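Local coordinates for RagB/SusD family nutrient uptake outer membrane protein (Bacteroides thetaiotaomicron, PDB 7KV2) that probably binds beta-glucan at the outer membrane surface of a gut bacterium, as a SusD-family surface glycan-binding protein that takes part in nutrient uptake, at residues G267-E272 with E276-D281; D80-G85 with V478-G483; W157-W162 with V228-D233. All coordinates share one frame; numbering follows the deposited sequence.

Three contacts of one SusD-family chain illustrate how the chemistry of a contact follows its place in the fold. Interaction 3 is the buried one, where two helices, 137-162 and 217-231, meet through tryptophan, tyrosine and an aliphatic lysine stem, with water at the polar margins. Interactions 1 and 2 are partly buried; the first sets a turn on a strand, the second joins two loops. In interaction 1 the turn folds back locally on strand 273-277 and is held by direct hydrogen bonds, whereas interaction 2 brings together loops almost 400 residues apart through an aromatic pair and a carboxylate. Interactions 1 and 3 lie on opposite sides of the chain's centre, their own centres about 25 Å apart.

Interaction 1 (G267-E272 with E276-D281); sequences GEWSIE and EINYKD. With EDO (1,2-ethanediol), chain F.
E276 and W269 illustrate how a glutamate can hold a turn by its head and pad an indole with its stem. With CG anti to its carbonyl carbon (chi1 -43°) and the chain extended beyond, E276 runs beneath W269: CG sits over the centre of the six-membered ring, 4.0 Å from its centroid, in a CH-pi contact. The carboxylate continues the stack, its plane only 11° from that of the indole. OE2 accepts the backbone N-H of W269 at 2.8 Å, the donor standing well out of the carboxylate plane; OE2 also takes a hydrogen bond from S273 OG, its strongest polar partner, and OE1 is bonded to N399. A water lies within hydrogen-bonding distance of both G267 O, at 2.7 Å, and E276 OE2.

At the indole edge N278 brings OD1 into the ring plane, its amide turned 68° from the ring. W269 NE1 donates to N278 OD1 at 2.9 Å and lies in its carbonyl plane, so the tryptophan is gripped by face and edge. Backbone N and ring NE1 thus both find acceptors on the chain ahead. The arrangement is that of a type II beta turn, G267 to S270, folded back on the strand 273-277 that follows it.

Interaction 2 (D80-G85 with V478-G483); sequences DLWVGG and VPDAYG
W82 directs the benzo edge of its indole toward the face of Y482 in an offset edge-to-face pair, the tyrosine being carried by a type I beta turn, D480 to G483, that opens with an Asx turn. The ring planes stand 68° apart with centroids at 5.3 Å, and the tightest approach is W82 CZ2 to Y482 CD1, 3.6 Å. Beside the tyrosine, D480 meets the same indole at its rim: OD2 lies near the ring plane, 3.5 Å from W82 CZ3.

The next shell explains how D480 is placed. Its CG sits between the backbone N and the carbonyl carbon (chi1 55°), which turns the carboxylate back over its own turn as well as toward the tryptophan. OD1 takes the backbone N-H of Y482 at 2.8 Å through its anti lone pair and accepts from Y484 N as well, while OD2 receives R485 N. With only a methyl group at D480, as an alanine here would have, the N-H groups of Y482, Y484 and R485 would probably lose their carboxylate acceptor and a gap would open at the indole rim.

Further out, R325 makes a cation-pi contact with W82, Y484 adds another edge-to-face ring, and M98 of helix 92-98 touches the indole, so residues from both halves of the chain meet it. The hydroxyl of Y482 is bonded chiefly to E327. A water also joins the two aromatic residues: W82 NE1 donates to it at 3.0 Å, and it gives a weak bond of 3.3 Å to Y482 OH.

Interaction 3 (W157-W162 with V228-D233); sequences WVWKFW and VMYQND
Helix-to-helix packing in the alpha-helical, tetratricopeptide-like body of this SusD-family protein is exemplified where helix 137-162 meets the last turn of helix 217-231. Y230 stands at the centre of the contact. Its CG is anti to the backbone N (chi1 -167°), which sends the ring across to the other helix, where it is met on two sides. Its CD2 edge faces the indole of W159 in an offset edge-to-face pair, with planes 83° apart and centroids at 5.6 Å; the closest atoms are W159 CH2 and Y230 CD2, 3.9 Å apart. Over one face of the phenol lies the stem of K160, whose CE stands 4.2 Å from the ring centroid in a CH-pi contact. The lysine thus lays its CE methylene on the tyrosine, while its NZ goes on to a salt bridge with E226, one turn earlier on the same helix as Y230.

Q231, bent at chi2, brings OE1 to the indole edge in the ring plane, 3.3 Å from W159 CZ2, while its NE2 is bonded to D184 OD1. A water donates to this OE1 at 2.7 Å and accepts from W159 NE1 at 3.3 Å, whose stronger partner is A183 O. A second water gives a hydrogen to K160 O and takes one from Y230 OH at 2.7 Å, linking backbone to phenol. Just beyond Q231 the helix closes in a Schellman motif at N232.

Two neighbouring helices pack against the pair: helix 183-200 sets L186 and M190 against W159, while helix 463-469 places W465 against K160 and I468 and R469 against Y230.

Interaction 1 (G267-E272 with E276-D281)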
loop_
_atom_site.group_PDB
_atom_site.type_symbol
_atom_site.label_atom_id
_atom_site.label_comp_id
_atom_site.label_asym_id
_atom_site.label_seq_id
_atom_site.Cartn_x
_atom_site.Cartn_y
_atom_site.Cartn_z
ATOM N N GLY A 267 11.280 8.039 10.801
ATOM C CA GLY A 267 11.610 6.897 9.929
ATOM C C GLY A 267 11.212 7.122 8.485
ATOM O O GLY A 267 11.576 6.265 7.652
ATOM N N GLU A 268 10.572 8.254 8.167
ATOM C CA GLU A 268 10.207 8.579 6.769
ATOM C C GLU A 268 11.487 8.721 5.942
ATOM O O GLU A 268 12.432 9.440 6.361
ATOM C CB GLU A 268 9.336 9.824 6.670
ATOM C CG GLU A 268 7.981 9.641 7.347
ATOM C CD GLU A 268 7.080 10.864 7.208
ATOM O OE1 GLU A 268 7.601 11.960 6.930
ATOM O OE2 GLU A 268 5.847 10.744 7.427
ATOM N N TRP A 269 11.500 8.090 4.774
ATOM C CA TRP A 269 12.624 8.178 3.800
ATOM C C TRP A 269 13.945 7.818 4.498
ATOM O O TRP A 269 14.976 8.471 4.212
ATOM C CB TRP A 269 12.646 9.566 3.108
ATOM C CG TRP A 269 11.396 9.753 2.270
ATOM C CD1 TRP A 269 10.329 10.562 2.534
ATOM C CD2 TRP A 269 11.059 9.050 1.064
ATOM N NE1 TRP A 269 9.367 10.432 1.549
ATOM C CE2 TRP A 269 9.805 9.523 0.630
ATOM C CE3 TRP A 269 11.718 8.107 0.276
ATOM C CZ2 TRP A 269 9.209 9.059 -0.543
ATOM C CZ3 TRP A 269 11.155 7.700 -0.919
ATOM C CH2 TRP A 269 9.905 8.154 -1.300
ATOM N N SER A 270 13.923 6.778 5.317
ATOM C CA SER A 270 15.120 6.259 6.025
ATOM C C SER A 270 15.970 5.450 5.038
ATOM O O SER A 270 15.606 5.278 3.846
ATOM C CB SER A 270 14.721 5.374 7.146
ATOM O OG SER A 270 14.220 4.153 6.610
ATOM N N ILE A 271 17.021 4.819 5.549
ATOM C CA ILE A 271 17.860 3.962 4.672
ATOM C C ILE A 271 17.048 2.762 4.181
ATOM O O ILE A 271 17.398 2.171 3.150
ATOM C CB ILE A 271 19.137 3.547 5.393
ATOM C CG1 ILE A 271 20.145 3.043 4.351
ATOM C CG2 ILE A 271 18.853 2.568 6.516
ATOM C CD1 ILE A 271 21.548 3.348 4.708
ATOM N N GLU A 272 15.954 2.429 4.869
ATOM C CA GLU A 272 15.101 1.282 4.482
ATOM C C GLU A 272 14.094 1.656 3.391
ATOM O O GLU A 272 13.547 0.738 2.764
ATOM C CB GLU A 272 14.330 0.801 5.698
ATOM C CG GLU A 272 13.731 -0.554 5.461
ATOM C CD GLU A 272 13.470 -1.393 6.658
ATOM O OE1 GLU A 272 14.135 -1.180 7.694
ATOM O OE2 GLU A 272 12.595 -2.261 6.531
ATOM N N GLU A 276 7.707 5.824 -0.757
ATOM C CA GLU A 276 6.575 6.261 0.121
ATOM C C GLU A 276 5.695 7.208 -0.676
ATOM O O GLU A 276 6.174 7.851 -1.618
ATOM C CB GLU A 276 7.045 6.936 1.403
ATOM C CG GLU A 276 8.202 6.216 2.048
ATOM C CD GLU A 276 8.603 6.741 3.422
ATOM O OE1 GLU A 276 7.938 7.665 3.946
ATOM O OE2 GLU A 276 9.574 6.202 3.963
ATOM N N ILE A 277 4.439 7.282 -0.258
ATOM C CA ILE A 277 3.527 8.359 -0.652
ATOM C C ILE A 277 3.559 9.398 0.457
ATOM O O ILE A 277 3.243 9.063 1.616
ATOM C CB ILE A 277 2.135 7.785 -0.929
ATOM C CG1 ILE A 277 2.226 6.828 -2.123
ATOM C CG2 ILE A 277 1.159 8.941 -1.139
ATOM C CD1 ILE A 277 0.936 6.102 -2.434
ATOM N N ASN A 278 3.930 10.620 0.092
ATOM C CA ASN A 278 4.147 11.742 1.049
ATOM C C ASN A 278 2.814 12.271 1.537
ATOM O O ASN A 278 1.948 12.552 0.693
ATOM C CB ASN A 278 4.914 12.886 0.406
ATOM C CG ASN A 278 6.344 12.502 0.118
ATOM O OD1 ASN A 278 6.873 11.632 0.782
ATOM N ND2 ASN A 278 6.924 13.061 -0.931
ATOM N N TYR A 279 2.722 12.467 2.839
ATOM C CA TYR A 279 1.641 13.206 3.530
ATOM C C TYR A 279 2.267 14.152 4.532
ATOM O O TYR A 279 3.332 13.776 5.042
ATOM C CB TYR A 279 0.733 12.203 4.232
ATOM C CG TYR A 279 -0.130 11.387 3.305
ATOM C CD1 TYR A 279 -1.180 11.989 2.631
ATOM C CD2 TYR A 279 0.058 10.020 3.134
ATOM C CE1 TYR A 279 -2.057 11.245 1.870
ATOM C CE2 TYR A 279 -0.777 9.264 2.319
ATOM C CZ TYR A 279 -1.845 9.888 1.699
ATOM O OH TYR A 279 -2.715 9.183 0.934
ATOM N N LYS A 280 1.662 15.325 4.779
ATOM C CA LYS A 280 2.219 16.279 5.786
ATOM C C LYS A 280 1.098 16.864 6.660
ATOM O O LYS A 280 -0.025 17.014 6.168
ATOM C CB LYS A 280 2.985 17.382 5.045
ATOM C CG LYS A 280 2.078 18.257 4.205
ATOM C CD LYS A 280 2.630 19.611 3.817
ATOM C CE LYS A 280 1.518 20.605 3.523
ATOM N NZ LYS A 280 2.031 21.761 2.762
ATOM N N ASP A 281 1.409 17.233 7.900
ATOM C CA ASP A 281 0.466 18.055 8.716
ATOM C C ASP A 281 0.866 19.542 8.667
ATOM O O ASP A 281 0.012 20.342 9.007
ATOM C CB ASP A 281 0.366 17.590 10.168
ATOM C CG ASP A 281 1.603 17.829 11.011
ATOM O OD1 ASP A 281 2.714 17.658 10.458
ATOM O OD2 ASP A 281 1.441 18.176 12.219
HETATM C C1 EDO F . 11.965 11.862 8.314
HETATM O O1 EDO F . 12.669 12.122 7.081
HETATM C C2 EDO F . 10.989 12.940 8.777
HETATM O O2 EDO F . 10.007 13.381 7.837
HETATM O O HOH W 1 9.754 4.699 6.433
#

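Interaction 2 (D80-G85 with V478-G483)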
loop_
_atom_site.group_PDB
_atom_site.type_symbol
_atom_site.label_atom_id
_atom_site.label_comp_id
_atom_site.label_asym_id
_atom_site.label_seq_id
_atom_site.Cartn_x
_atom_site.Cartn_y
_atom_site.Cartn_z
ATOM N N ASP A 80 -5.419 -10.788 8.737
ATOM C CA ASP A 80 -4.604 -10.090 9.780
ATOM C C ASP A 80 -5.418 -9.073 10.570
ATOM O O ASP A 80 -5.122 -8.869 11.777
ATOM C CB ASP A 80 -3.407 -9.374 9.145
ATOM C CG ASP A 80 -2.356 -10.319 8.610
ATOM O OD1 ASP A 80 -2.281 -11.457 9.106
ATOM O OD2 ASP A 80 -1.680 -9.931 7.657
ATOM N N LEU A 81 -6.399 -8.444 9.923
ATOM C CA LEU A 81 -7.225 -7.357 10.485
ATOM C C LEU A 81 -8.677 -7.774 10.417
ATOM O O LEU A 81 -9.033 -8.606 9.507
ATOM C CB LEU A 81 -7.038 -6.078 9.656
ATOM C CG LEU A 81 -5.611 -5.627 9.381
ATOM C CD1 LEU A 81 -5.629 -4.377 8.501
ATOM C CD2 LEU A 81 -4.870 -5.321 10.681
ATOM N N TRP A 82 -9.508 -7.136 11.209
ATOM C CA TRP A 82 -10.966 -7.118 10.970
ATOM C C TRP A 82 -11.321 -5.841 10.183
ATOM O O TRP A 82 -10.399 -5.119 9.672
ATOM C CB TRP A 82 -11.718 -7.250 12.301
ATOM C CG TRP A 82 -11.460 -8.546 13.009
ATOM C CD1 TRP A 82 -10.994 -8.678 14.289
ATOM C CD2 TRP A 82 -11.662 -9.889 12.520
ATOM N NE1 TRP A 82 -10.881 -9.997 14.631
ATOM C CE2 TRP A 82 -11.330 -10.762 13.577
ATOM C CE3 TRP A 82 -12.181 -10.441 11.334
ATOM C CZ2 TRP A 82 -11.403 -12.157 13.444
ATOM C CZ3 TRP A 82 -12.295 -11.819 11.220
ATOM C CH2 TRP A 82 -11.862 -12.665 12.246
ATOM N N VAL A 83 -12.614 -5.564 10.022
ATOM C CA VAL A 83 -13.071 -4.397 9.225
ATOM C C VAL A 83 -13.515 -3.293 10.174
ATOM O O VAL A 83 -13.108 -2.134 9.970
ATOM C CB VAL A 83 -14.157 -4.813 8.215
ATOM C CG1 VAL A 83 -14.606 -3.607 7.419
ATOM C CG2 VAL A 83 -13.662 -5.922 7.296
ATOM N N GLY A 84 -14.296 -3.632 11.189
ATOM C CA GLY A 84 -14.690 -2.713 12.263
ATOM C C GLY A 84 -15.756 -1.703 11.831
ATOM O O GLY A 84 -16.562 -2.024 10.950
ATOM N N GLY A 85 -15.714 -0.505 12.427
ATOM C CA GLY A 85 -16.775 0.508 12.295
ATOM C C GLY A 85 -17.933 0.196 13.216
ATOM O O GLY A 85 -17.796 -0.698 14.111
ATOM N N VAL A 478 -10.677 -18.906 4.955
ATOM C CA VAL A 478 -11.855 -19.793 5.205
ATOM C C VAL A 478 -12.679 -19.202 6.341
ATOM O O VAL A 478 -12.214 -18.288 7.040
ATOM C CB VAL A 478 -11.402 -21.240 5.511
ATOM C CG1 VAL A 478 -10.653 -21.830 4.341
ATOM C CG2 VAL A 478 -10.572 -21.352 6.783
ATOM N N PRO A 479 -13.931 -19.684 6.558
ATOM C CA PRO A 479 -14.772 -19.151 7.626
ATOM C C PRO A 479 -14.065 -19.226 8.984
ATOM O O PRO A 479 -13.359 -20.201 9.265
ATOM C CB PRO A 479 -16.052 -19.996 7.522
ATOM C CG PRO A 479 -16.089 -20.355 6.043
ATOM C CD PRO A 479 -14.649 -20.685 5.728
ATOM N N ASP A 480 -14.240 -18.181 9.798
ATOM C CA ASP A 480 -13.622 -18.095 11.137
ATOM C C ASP A 480 -14.636 -18.512 12.207
ATOM O O ASP A 480 -15.853 -18.584 11.933
ATOM C CB ASP A 480 -13.042 -16.698 11.422
ATOM C CG ASP A 480 -14.082 -15.616 11.253
ATOM O OD1 ASP A 480 -15.032 -15.587 12.061
ATOM O OD2 ASP A 480 -13.949 -14.807 10.290
ATOM N N ALA A 481 -14.125 -18.704 13.405
ATOM C CA ALA A 481 -14.892 -19.102 14.601
ATOM C C ALA A 481 -15.662 -17.913 15.177
ATOM O O ALA A 481 -16.423 -18.124 16.147
ATOM C CB ALA A 481 -13.960 -19.723 15.635
ATOM N N TYR A 482 -15.529 -16.701 14.635
ATOM C CA TYR A 482 -16.264 -15.509 15.136
ATOM C C TYR A 482 -17.577 -15.322 14.366
ATOM O O TYR A 482 -18.385 -14.492 14.781
ATOM C CB TYR A 482 -15.416 -14.241 14.974
ATOM C CG TYR A 482 -14.139 -14.272 15.782
ATOM C CD1 TYR A 482 -12.989 -14.866 15.298
ATOM C CD2 TYR A 482 -14.101 -13.733 17.053
ATOM C CE1 TYR A 482 -11.823 -14.919 16.049
ATOM C CE2 TYR A 482 -12.948 -13.769 17.822
ATOM C CZ TYR A 482 -11.803 -14.372 17.316
ATOM O OH TYR A 482 -10.656 -14.391 18.064
ATOM N N GLY A 483 -17.734 -16.016 13.248
ATOM C CA GLY A 483 -18.858 -15.776 12.330
ATOM C C GLY A 483 -18.716 -14.490 11.533
ATOM O O GLY A 483 -19.738 -13.993 11.050
HETATM O O HOH W 2 -9.535 -11.587 16.806
#

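Interaction 3 (W157-W162 with V228-D233)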
loop_
_atom_site.group_PDB
_atom_site.type_symbol
_atom_site.label_atom_id
_atom_site.label_comp_id
_atom_site.label_asym_id
_atom_site.label_seq_id
_atom_site.Cartn_x
_atom_site.Cartn_y
_atom_site.Cartn_z
ATOM N N TRP A 157 -2.894 -0.592 -9.541
ATOM C CA TRP A 157 -3.992 -0.523 -8.550
ATOM C C TRP A 157 -5.221 -1.222 -9.188
ATOM O O TRP A 157 -5.863 -2.051 -8.550
ATOM C CB TRP A 157 -4.318 0.928 -8.223
ATOM C CG TRP A 157 -3.383 1.647 -7.284
ATOM C CD1 TRP A 157 -2.374 1.131 -6.532
ATOM C CD2 TRP A 157 -3.457 3.044 -6.956
ATOM N NE1 TRP A 157 -1.807 2.117 -5.765
ATOM C CE2 TRP A 157 -2.458 3.294 -5.988
ATOM C CE3 TRP A 157 -4.275 4.099 -7.365
ATOM C CZ2 TRP A 157 -2.226 4.561 -5.467
ATOM C CZ3 TRP A 157 -4.086 5.351 -6.797
ATOM C CH2 TRP A 157 -3.078 5.567 -5.844
ATOM N N VAL A 158 -5.574 -0.867 -10.421
ATOM C CA VAL A 158 -6.797 -1.459 -11.044
ATOM C C VAL A 158 -6.534 -2.871 -11.552
ATOM O O VAL A 158 -7.477 -3.668 -11.487
ATOM C CB VAL A 158 -7.441 -0.538 -12.097
ATOM C CG1 VAL A 158 -8.245 0.570 -11.442
ATOM C CG2 VAL A 158 -6.435 0.036 -13.071
ATOM N N TRP A 159 -5.331 -3.182 -11.997
ATOM C CA TRP A 159 -4.938 -4.542 -12.443
ATOM C C TRP A 159 -5.133 -5.526 -11.284
ATOM O O TRP A 159 -5.792 -6.601 -11.452
ATOM C CB TRP A 159 -3.518 -4.536 -12.976
ATOM C CG TRP A 159 -2.964 -5.859 -13.411
ATOM C CD1 TRP A 159 -3.424 -6.649 -14.432
ATOM C CD2 TRP A 159 -1.827 -6.543 -12.856
ATOM N NE1 TRP A 159 -2.651 -7.768 -14.549
ATOM C CE2 TRP A 159 -1.678 -7.748 -13.575
ATOM C CE3 TRP A 159 -0.945 -6.280 -11.800
ATOM C CZ2 TRP A 159 -0.661 -8.650 -13.297
ATOM C CZ3 TRP A 159 0.067 -7.170 -11.521
ATOM C CH2 TRP A 159 0.225 -8.337 -12.280
ATOM N N LYS A 160 -4.588 -5.186 -10.112
ATOM C CA LYS A 160 -4.676 -6.096 -8.953
ATOM C C LYS A 160 -6.125 -6.229 -8.499
ATOM O O LYS A 160 -6.520 -7.364 -8.247
ATOM C CB LYS A 160 -3.745 -5.652 -7.805
ATOM C CG LYS A 160 -2.311 -6.070 -8.059
ATOM C CD LYS A 160 -1.465 -6.055 -6.818
ATOM C CE LYS A 160 -0.229 -6.893 -6.993
ATOM N NZ LYS A 160 0.538 -6.924 -5.733
ATOM N N PHE A 161 -6.857 -5.140 -8.281
ATOM C CA PHE A 161 -8.175 -5.214 -7.616
ATOM C C PHE A 161 -9.230 -5.714 -8.621
ATOM O O PHE A 161 -10.101 -6.431 -8.166
ATOM C CB PHE A 161 -8.610 -3.898 -6.992
ATOM C CG PHE A 161 -7.913 -3.612 -5.666
ATOM C CD1 PHE A 161 -8.396 -4.132 -4.473
ATOM C CD2 PHE A 161 -6.791 -2.790 -5.620
ATOM C CE1 PHE A 161 -7.750 -3.883 -3.262
ATOM C CE2 PHE A 161 -6.153 -2.508 -4.406
ATOM C CZ PHE A 161 -6.639 -3.048 -3.234
ATOM N N TRP A 162 -9.144 -5.329 -9.890
ATOM C CA TRP A 162 -10.248 -5.641 -10.853
ATOM C C TRP A 162 -9.782 -6.472 -12.066
ATOM O O TRP A 162 -10.664 -7.145 -12.655
ATOM C CB TRP A 162 -10.922 -4.356 -11.301
ATOM C CG TRP A 162 -11.803 -3.715 -10.285
ATOM C CD1 TRP A 162 -13.079 -4.068 -9.974
ATOM C CD2 TRP A 162 -11.475 -2.588 -9.456
ATOM N NE1 TRP A 162 -13.579 -3.229 -9.027
ATOM C CE2 TRP A 162 -12.616 -2.308 -8.688
ATOM C CE3 TRP A 162 -10.316 -1.815 -9.272
ATOM C CZ2 TRP A 162 -12.668 -1.242 -7.793
ATOM C CZ3 TRP A 162 -10.383 -0.741 -8.417
ATOM C CH2 TRP A 162 -11.514 -0.496 -7.643
ATOM N N VAL A 228 5.709 -8.847 -11.860
ATOM C CA VAL A 228 6.326 -10.123 -12.346
ATOM C C VAL A 228 5.914 -11.258 -11.409
ATOM O O VAL A 228 5.462 -12.334 -11.901
ATOM C CB VAL A 228 7.853 -10.035 -12.483
ATOM C CG1 VAL A 228 8.490 -11.395 -12.626
ATOM C CG2 VAL A 228 8.255 -9.132 -13.632
ATOM N N MET A 229 5.994 -11.024 -10.096
ATOM C CA MET A 229 5.717 -12.111 -9.138
ATOM C C MET A 229 4.215 -12.325 -9.043
ATOM O O MET A 229 3.795 -13.508 -8.951
ATOM C CB MET A 229 6.360 -11.836 -7.778
ATOM C CG MET A 229 7.868 -11.883 -7.867
ATOM S SD MET A 229 8.721 -11.208 -6.390
ATOM C CE MET A 229 8.511 -12.631 -5.336
ATOM N N TYR A 230 3.402 -11.273 -9.106
ATOM C CA TYR A 230 1.939 -11.475 -8.988
ATOM C C TYR A 230 1.427 -12.245 -10.229
ATOM O O TYR A 230 0.453 -12.985 -10.124
ATOM C CB TYR A 230 1.162 -10.174 -8.836
ATOM C CG TYR A 230 -0.263 -10.422 -8.413
ATOM C CD1 TYR A 230 -0.545 -10.996 -7.185
ATOM C CD2 TYR A 230 -1.331 -10.145 -9.246
ATOM C CE1 TYR A 230 -1.845 -11.282 -6.799
ATOM C CE2 TYR A 230 -2.640 -10.399 -8.866
ATOM C CZ TYR A 230 -2.896 -11.000 -7.644
ATOM O OH TYR A 230 -4.172 -11.246 -7.233
ATOM N N GLN A 231 2.057 -12.013 -11.374
ATOM C CA GLN A 231 1.680 -12.649 -12.675
ATOM C C GLN A 231 2.170 -14.100 -12.716
ATOM O O GLN A 231 1.673 -14.848 -13.560
ATOM C CB GLN A 231 2.312 -11.870 -13.824
ATOM C CG GLN A 231 1.961 -12.426 -15.214
ATOM C CD GLN A 231 0.498 -12.277 -15.535
ATOM O OE1 GLN A 231 -0.237 -11.564 -14.860
ATOM N NE2 GLN A 231 0.048 -12.925 -16.613
ATOM N N ASN A 232 3.132 -14.453 -11.878
ATOM C CA ASN A 232 3.844 -15.753 -11.885
ATOM C C ASN A 232 4.577 -15.856 -13.224
ATOM O O ASN A 232 4.548 -16.947 -13.840
ATOM C CB ASN A 232 2.907 -16.933 -11.607
ATOM C CG ASN A 232 2.591 -17.073 -10.126
ATOM O OD1 ASN A 232 1.494 -16.787 -9.695
ATOM N ND2 ASN A 232 3.565 -17.445 -9.319
ATOM N N ASP A 233 5.175 -14.747 -13.670
ATOM C CA ASP A 233 5.862 -14.692 -14.995
ATOM C C ASP A 233 7.300 -15.166 -14.808
ATOM O O ASP A 233 8.225 -14.321 -14.680
ATOM C CB ASP A 233 5.756 -13.317 -15.635
ATOM C CG ASP A 233 6.480 -13.248 -16.969
ATOM O OD1 ASP A 233 6.898 -14.353 -17.487
ATOM O OD2 ASP A 233 6.669 -12.105 -17.432
HETATM O O HOH W 3 -2.785 -10.945 -15.273
HETATM O O HOH W 4 -6.078 -9.949 -8.547
#